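Local coordinates for esterase YbfF (Escherichia coli, PDB 3BF7), which is an alpha/beta hydrolase with a helical cap that probably acts as an esterase, binding substrate in a crevice formed by the arrangement of its domains, at residues H23-S28 with P176-Q181; V48-H53 with P60-P65. The protein carries 1 engineered substitution. All blocks are in the same frame, centred on the assembly; numbering follows the deposited sequence.

Contact 1 (H23-S28 with P176-Q181); sequences HGLFGS and PVLWDQ
Leu178 overlaps Leu25 and Phe26, its side chain running antiparallel to each of theirs. CD1 of Leu178 serves both partners: it sits 3.8 Å from CE1 of Phe26, reaching the ring obliquely, and it also meets CD1 of Leu25. CD2 of Leu178 meets Leu25 alone, 4.0 Å from CD1 of Leu25. CG of Leu25, anti to its own nitrogen (chi1 -176°), carries CD1 up to the methyls of Leu178. The same CG lies over one face of the Phe26 ring, toward its rim, so the two loop side chains pack on each other before they meet the third. In the alpha/beta hydrolase fold the loop after strand 19-22 commonly carries an HG motif and shapes the oxyanion region; here it bears His23 and Gly24 and touches helix 175-180. A type II turn from Gly24 to Gly27 presents the two apolar residues. Its carbonyl, Gly24 O, is gripped twice: Gly27 N donates from one face of the carbonyl plane, and from the opposite face ND1 of His23 reaches Gly24 O at 2.8 Å, the oxygen lying in the imidazole plane. NE2 of the same histidine is hydrogen-bonded to Val50 N, which fixes the ring's rotation. Phe173 and Phe128 meet the Phe26 ring edge-to-face, and Ile185 of helix 182-186 touches both Leu25 and Leu178.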
loop_
_atom_site.group_PDB
_atom_site.type_symbol
_atom_site.label_atom_id
_atom_site.label_comp_id
_atom_site.label_asym_id
_atom_site.label_seq_id
_atom_site.Cartn_x
_atom_site.Cartn_y
_atom_site.Cartn_z
ATOM N N HIS A 23 0.557 -2.891 -1.252
ATOM C CA HIS A 23 -0.793 -2.481 -0.865
ATOM C C HIS A 23 -0.897 -1.855 0.529
ATOM O O HIS A 23 0.072 -1.828 1.290
ATOM C CB HIS A 23 -1.720 -3.696 -0.939
ATOM C CG HIS A 23 -1.423 -4.732 0.099
ATOM N ND1 HIS A 23 -1.813 -4.599 1.413
ATOM C CD2 HIS A 23 -0.718 -5.887 0.033
ATOM C CE1 HIS A 23 -1.359 -5.624 2.113
ATOM N NE2 HIS A 23 -0.690 -6.421 1.298
ATOM N N GLY A 24 -2.100 -1.383 0.857
ATOM C CA GLY A 24 -2.353 -0.744 2.139
ATOM C C GLY A 24 -3.058 -1.617 3.162
ATOM O O GLY A 24 -3.291 -2.806 2.934
ATOM N N LEU A 25 -3.404 -1.017 4.299
ATOM C CA LEU A 25 -4.064 -1.735 5.381
ATOM C C LEU A 25 -5.324 -2.469 4.926
ATOM O O LEU A 25 -6.166 -1.912 4.213
ATOM C CB LEU A 25 -4.407 -0.770 6.521
ATOM C CG LEU A 25 -5.017 -1.399 7.780
ATOM C CD1 LEU A 25 -4.034 -2.369 8.431
ATOM C CD2 LEU A 25 -5.396 -0.296 8.752
ATOM N N PHE A 26 -5.432 -3.725 5.358
ATOM C CA PHE A 26 -6.544 -4.620 5.038
ATOM C C PHE A 26 -6.552 -5.052 3.575
ATOM O O PHE A 26 -7.489 -5.705 3.123
ATOM C CB PHE A 26 -7.900 -3.991 5.400
ATOM C CG PHE A 26 -8.098 -3.764 6.877
ATOM C CD1 PHE A 26 -7.981 -4.814 7.788
ATOM C CD2 PHE A 26 -8.419 -2.498 7.357
ATOM C CE1 PHE A 26 -8.181 -4.601 9.154
ATOM C CE2 PHE A 26 -8.620 -2.279 8.718
ATOM C CZ PHE A 26 -8.501 -3.330 9.616
ATOM N N GLY A 27 -5.500 -4.699 2.842
ATOM C CA GLY A 27 -5.415 -5.086 1.446
ATOM C C GLY A 27 -4.648 -6.382 1.243
ATOM O O GLY A 27 -4.346 -7.105 2.198
ATOM N N SER A 28 -4.338 -6.667 -0.019
ATOM C CA SER A 28 -3.606 -7.867 -0.411
ATOM C C SER A 28 -2.914 -7.558 -1.734
ATOM O O SER A 28 -3.175 -6.516 -2.344
ATOM C CB SER A 28 -4.561 -9.045 -0.583
ATOM O OG SER A 28 -5.476 -8.783 -1.631
ATOM N N PRO A 176 -6.382 -9.577 15.029
ATOM C CA PRO A 176 -5.905 -9.203 16.366
ATOM C C PRO A 176 -4.627 -8.367 16.360
ATOM O O PRO A 176 -4.473 -7.448 17.163
ATOM C CB PRO A 176 -5.703 -10.552 17.051
ATOM C CG PRO A 176 -6.735 -11.416 16.399
ATOM C CD PRO A 176 -6.609 -11.031 14.944
ATOM N N VAL A 177 -3.706 -8.690 15.458
ATOM C CA VAL A 177 -2.450 -7.959 15.375
ATOM C C VAL A 177 -2.643 -6.576 14.762
ATOM O O VAL A 177 -2.048 -5.604 15.226
ATOM C CB VAL A 177 -1.396 -8.758 14.577
ATOM C CG1 VAL A 177 -0.163 -7.904 14.329
ATOM C CG2 VAL A 177 -1.006 -10.008 15.360
ATOM N N LEU A 178 -3.474 -6.477 13.727
ATOM C CA LEU A 178 -3.711 -5.175 13.113
ATOM C C LEU A 178 -4.386 -4.243 14.118
ATOM O O LEU A 178 -4.172 -3.031 14.094
ATOM C CB LEU A 178 -4.559 -5.322 11.846
ATOM C CG LEU A 178 -3.869 -6.132 10.738
ATOM C CD1 LEU A 178 -4.758 -6.167 9.505
ATOM C CD2 LEU A 178 -2.513 -5.519 10.403
ATOM N N TRP A 179 -5.193 -4.810 15.010
ATOM C CA TRP A 179 -5.851 -4.010 16.037
ATOM C C TRP A 179 -4.827 -3.588 17.086
ATOM O O TRP A 179 -4.693 -2.409 17.408
ATOM C CB TRP A 179 -6.969 -4.809 16.713
ATOM C CG TRP A 179 -7.583 -4.097 17.888
ATOM C CD1 TRP A 179 -7.223 -4.211 19.202
ATOM C CD2 TRP A 179 -8.642 -3.137 17.844
ATOM N NE1 TRP A 179 -7.994 -3.380 19.979
ATOM C CE2 TRP A 179 -8.874 -2.708 19.171
ATOM C CE3 TRP A 179 -9.418 -2.594 16.813
ATOM C CZ2 TRP A 179 -9.852 -1.763 19.492
ATOM C CZ3 TRP A 179 -10.390 -1.655 17.133
ATOM C CH2 TRP A 179 -10.597 -1.249 18.463
ATOM N N ASP A 180 -4.093 -4.561 17.608
ATOM C CA ASP A 180 -3.097 -4.293 18.634
ATOM C C ASP A 180 -2.029 -3.296 18.192
ATOM O O ASP A 180 -1.615 -2.431 18.964
ATOM C CB ASP A 180 -2.421 -5.598 19.048
ATOM C CG ASP A 180 -1.404 -5.395 20.143
ATOM O OD1 ASP A 180 -1.815 -5.116 21.288
ATOM O OD2 ASP A 180 -0.195 -5.500 19.858
ATOM N N GLN A 181 -1.594 -3.414 16.943
ATOM C CA GLN A 181 -0.545 -2.556 16.410
ATOM C C GLN A 181 -1.059 -1.339 15.651
ATOM O O GLN A 181 -0.272 -0.585 15.080
ATOM C CB GLN A 181 0.356 -3.387 15.493
ATOM C CG GLN A 181 0.992 -4.575 16.193
ATOM C CD GLN A 181 2.137 -4.162 17.083
ATOM O OE1 GLN A 181 3.222 -3.848 16.599
ATOM N NE2 GLN A 181 1.902 -4.144 18.392
#

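Contact 2 (V48-H53 with P60-P65). Engineered in segment 48-53: Val50 (natural residue Met).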
loop_
_atom_site.group_PDB
_atom_site.type_symbol
_atom_site.label_atom_id
_atom_site.label_comp_id
_atom_site.label_asym_id
_atom_site.label_seq_id
_atom_site.Cartn_x
_atom_site.Cartn_y
_atom_site.Cartn_z
ATOM N N VAL A 48 3.476 -7.790 -3.699
ATOM C CA VAL A 48 3.655 -8.441 -2.409
ATOM C C VAL A 48 2.458 -8.361 -1.481
ATOM O O VAL A 48 1.617 -7.463 -1.589
ATOM C CB VAL A 48 4.850 -7.825 -1.618
ATOM C CG1 VAL A 48 6.060 -7.690 -2.512
ATOM C CG2 VAL A 48 4.460 -6.465 -1.029
ATOM N N ASP A 49 2.386 -9.332 -0.577
ATOM C CA ASP A 49 1.386 -9.313 0.478
ATOM C C ASP A 49 2.214 -8.797 1.658
ATOM O O ASP A 49 3.261 -9.361 1.986
ATOM C CB ASP A 49 0.876 -10.714 0.840
ATOM C CG ASP A 49 -0.343 -11.137 0.037
ATOM O OD1 ASP A 49 -1.145 -10.266 -0.372
ATOM O OD2 ASP A 49 -0.507 -12.364 -0.157
ATOM N N VAL A 50 1.776 -7.705 2.268
ATOM C CA VAL A 50 2.478 -7.172 3.427
ATOM C C VAL A 50 2.314 -8.184 4.566
ATOM O O VAL A 50 1.363 -8.969 4.567
ATOM C CB VAL A 50 1.873 -5.805 3.832
ATOM C CG1 VAL A 50 2.470 -5.316 5.148
ATOM C CG2 VAL A 50 2.126 -4.791 2.722
ATOM N N ARG A 51 3.239 -8.193 5.521
ATOM C CA ARG A 51 3.115 -9.115 6.642
ATOM C C ARG A 51 1.733 -8.932 7.262
ATOM O O ARG A 51 1.178 -7.829 7.267
ATOM C CB ARG A 51 4.205 -8.866 7.697
ATOM C CG ARG A 51 4.203 -7.474 8.316
ATOM C CD ARG A 51 5.057 -7.430 9.582
ATOM N NE ARG A 51 6.434 -7.839 9.324
ATOM C CZ ARG A 51 7.299 -8.208 10.263
ATOM N NH1 ARG A 51 6.943 -8.223 11.542
ATOM N NH2 ARG A 51 8.527 -8.578 9.919
ATOM N N ASN A 52 1.172 -10.032 7.756
ATOM C CA ASN A 52 -0.140 -10.032 8.386
ATOM C C ASN A 52 -1.301 -9.765 7.435
ATOM O O ASN A 52 -2.422 -9.500 7.877
ATOM C CB ASN A 52 -0.165 -9.039 9.552
ATOM C CG ASN A 52 0.746 -9.463 10.688
ATOM O OD1 ASN A 52 1.569 -8.680 11.170
ATOM N ND2 ASN A 52 0.606 -10.711 11.119
ATOM N N HIS A 53 -1.027 -9.843 6.134
ATOM C CA HIS A 53 -2.046 -9.660 5.100
ATOM C C HIS A 53 -1.937 -10.786 4.075
ATOM O O HIS A 53 -0.889 -11.427 3.950
ATOM C CB HIS A 53 -1.874 -8.318 4.373
ATOM C CG HIS A 53 -2.074 -7.122 5.252
ATOM N ND1 HIS A 53 -3.193 -6.318 5.195
ATOM C CD2 HIS A 53 -1.297 -6.614 6.234
ATOM C CE1 HIS A 53 -3.094 -5.363 6.106
ATOM N NE2 HIS A 53 -1.952 -5.521 6.748
ATOM N N PRO A 60 3.511 -10.781 15.346
ATOM C CA PRO A 60 2.892 -9.805 16.246
ATOM C C PRO A 60 3.420 -8.384 16.116
ATOM O O PRO A 60 2.766 -7.433 16.558
ATOM C CB PRO A 60 3.153 -10.381 17.639
ATOM C CG PRO A 60 3.243 -11.835 17.397
ATOM C CD PRO A 60 4.039 -11.916 16.105
ATOM N N VAL A 61 4.609 -8.238 15.540
ATOM C CA VAL A 61 5.212 -6.921 15.354
ATOM C C VAL A 61 4.765 -6.288 14.042
ATOM O O VAL A 61 4.834 -6.907 12.972
ATOM C CB VAL A 61 6.754 -7.011 15.352
ATOM C CG1 VAL A 61 7.362 -5.643 15.040
ATOM C CG2 VAL A 61 7.241 -7.499 16.709
ATOM N N MET A 62 4.299 -5.050 14.131
ATOM C CA MET A 62 3.843 -4.329 12.958
ATOM C C MET A 62 4.280 -2.864 13.032
ATOM O O MET A 62 3.567 -2.024 13.578
ATOM C CB MET A 62 2.316 -4.429 12.870
ATOM C CG MET A 62 1.746 -4.128 11.504
ATOM S SD MET A 62 2.196 -5.369 10.279
ATOM C CE MET A 62 1.189 -4.803 8.899
ATOM N N ASN A 63 5.470 -2.573 12.512
ATOM C CA ASN A 63 5.992 -1.210 12.475
ATOM C C ASN A 63 6.674 -1.028 11.125
ATOM O O ASN A 63 6.936 -2.005 10.418
ATOM C CB ASN A 63 6.952 -0.932 13.646
ATOM C CG ASN A 63 8.168 -1.832 13.650
ATOM O OD1 ASN A 63 9.009 -1.775 12.754
ATOM N ND2 ASN A 63 8.275 -2.665 14.677
ATOM N N TYR A 64 6.962 0.211 10.753
ATOM C CA TYR A 64 7.541 0.437 9.445
ATOM C C TYR A 64 8.965 -0.049 9.212
ATOM O O TYR A 64 9.283 -0.491 8.109
ATOM C CB TYR A 64 7.301 1.895 9.045
ATOM C CG TYR A 64 5.823 2.089 8.771
ATOM C CD1 TYR A 64 5.202 1.396 7.728
ATOM C CD2 TYR A 64 5.020 2.858 9.615
ATOM C CE1 TYR A 64 3.830 1.453 7.536
ATOM C CE2 TYR A 64 3.638 2.920 9.431
ATOM C CZ TYR A 64 3.053 2.212 8.389
ATOM O OH TYR A 64 1.691 2.249 8.193
ATOM N N PRO A 65 9.844 0.021 10.224
ATOM C CA PRO A 65 11.189 -0.489 9.934
ATOM C C PRO A 65 11.085 -1.986 9.610
ATOM O O PRO A 65 11.789 -2.497 8.742
ATOM C CB PRO A 65 11.942 -0.221 11.234
ATOM C CG PRO A 65 11.339 1.076 11.680
ATOM C CD PRO A 65 9.851 0.844 11.450
#
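Met62 and Arg51 run alongside each other in opposite directions, the thioether pressed to the aliphatic part of the arginine, with SD of Met62 3.5 Å from CG of Arg51. They join two parts of one strand-to-helix connection of the alpha/beta hydrolase fold: the segment leaving strand 45-48, with its type II turn from Val50 to His53, and the lead-in to helix 64-78, where Asn63 is the N-cap. Bent at chi3 (58°), the Arg51 chain brings NH1 to the carbonyl of Val61. NH1 of Arg51 donates to Val61 O at 2.9 Å in a somewhat bent bond (N-H...O 149°), the oxygen lying at the guanidinium edge near its plane, whereas the donor stands above the carbonyl plane, away from the lone pairs. NE of Arg51 forms a salt bridge with Asp70 of the following helix, so the flat group is held at separate points. A methionine in place of Arg51 would probably leave Val61 O without this donor and Asp70 without its countercharge. The Met62 chain, bent at chi2 (67°), carries its methyl beyond the arginine into the turn. There the Met62 side chain crosses that of the engineered Val50 at about a right angle, with CE of Met62 4.0 Å from CG1 of Val50. His53 also lies across the methionine, meeting it with the ring edge, NE2 of His53 being 3.9 Å from CE of Met62. CE of Met62 comes still closer to the backbone, 3.4 Å from Arg51 O.

Both contacts are largely buried, yet they illustrate how the role of a contact follows its place in the fold. Contact 1 brings together parts distant in sequence, a loop of the hydrolase core and helix 175-180, and does so through hydrocarbon alone. Contact 2 closes a short local connection and mixes apolar packing with a charged donor; its outer edge, at Val61, is exposed. They are neighbours, with centres about 8 Å apart, and a hydrogen bond between OE1 of Gln181 and Met62 N ties the helix end of contact 1 to segment 60-65. Side chains join them too, since Leu178 touches both His53 and Met62.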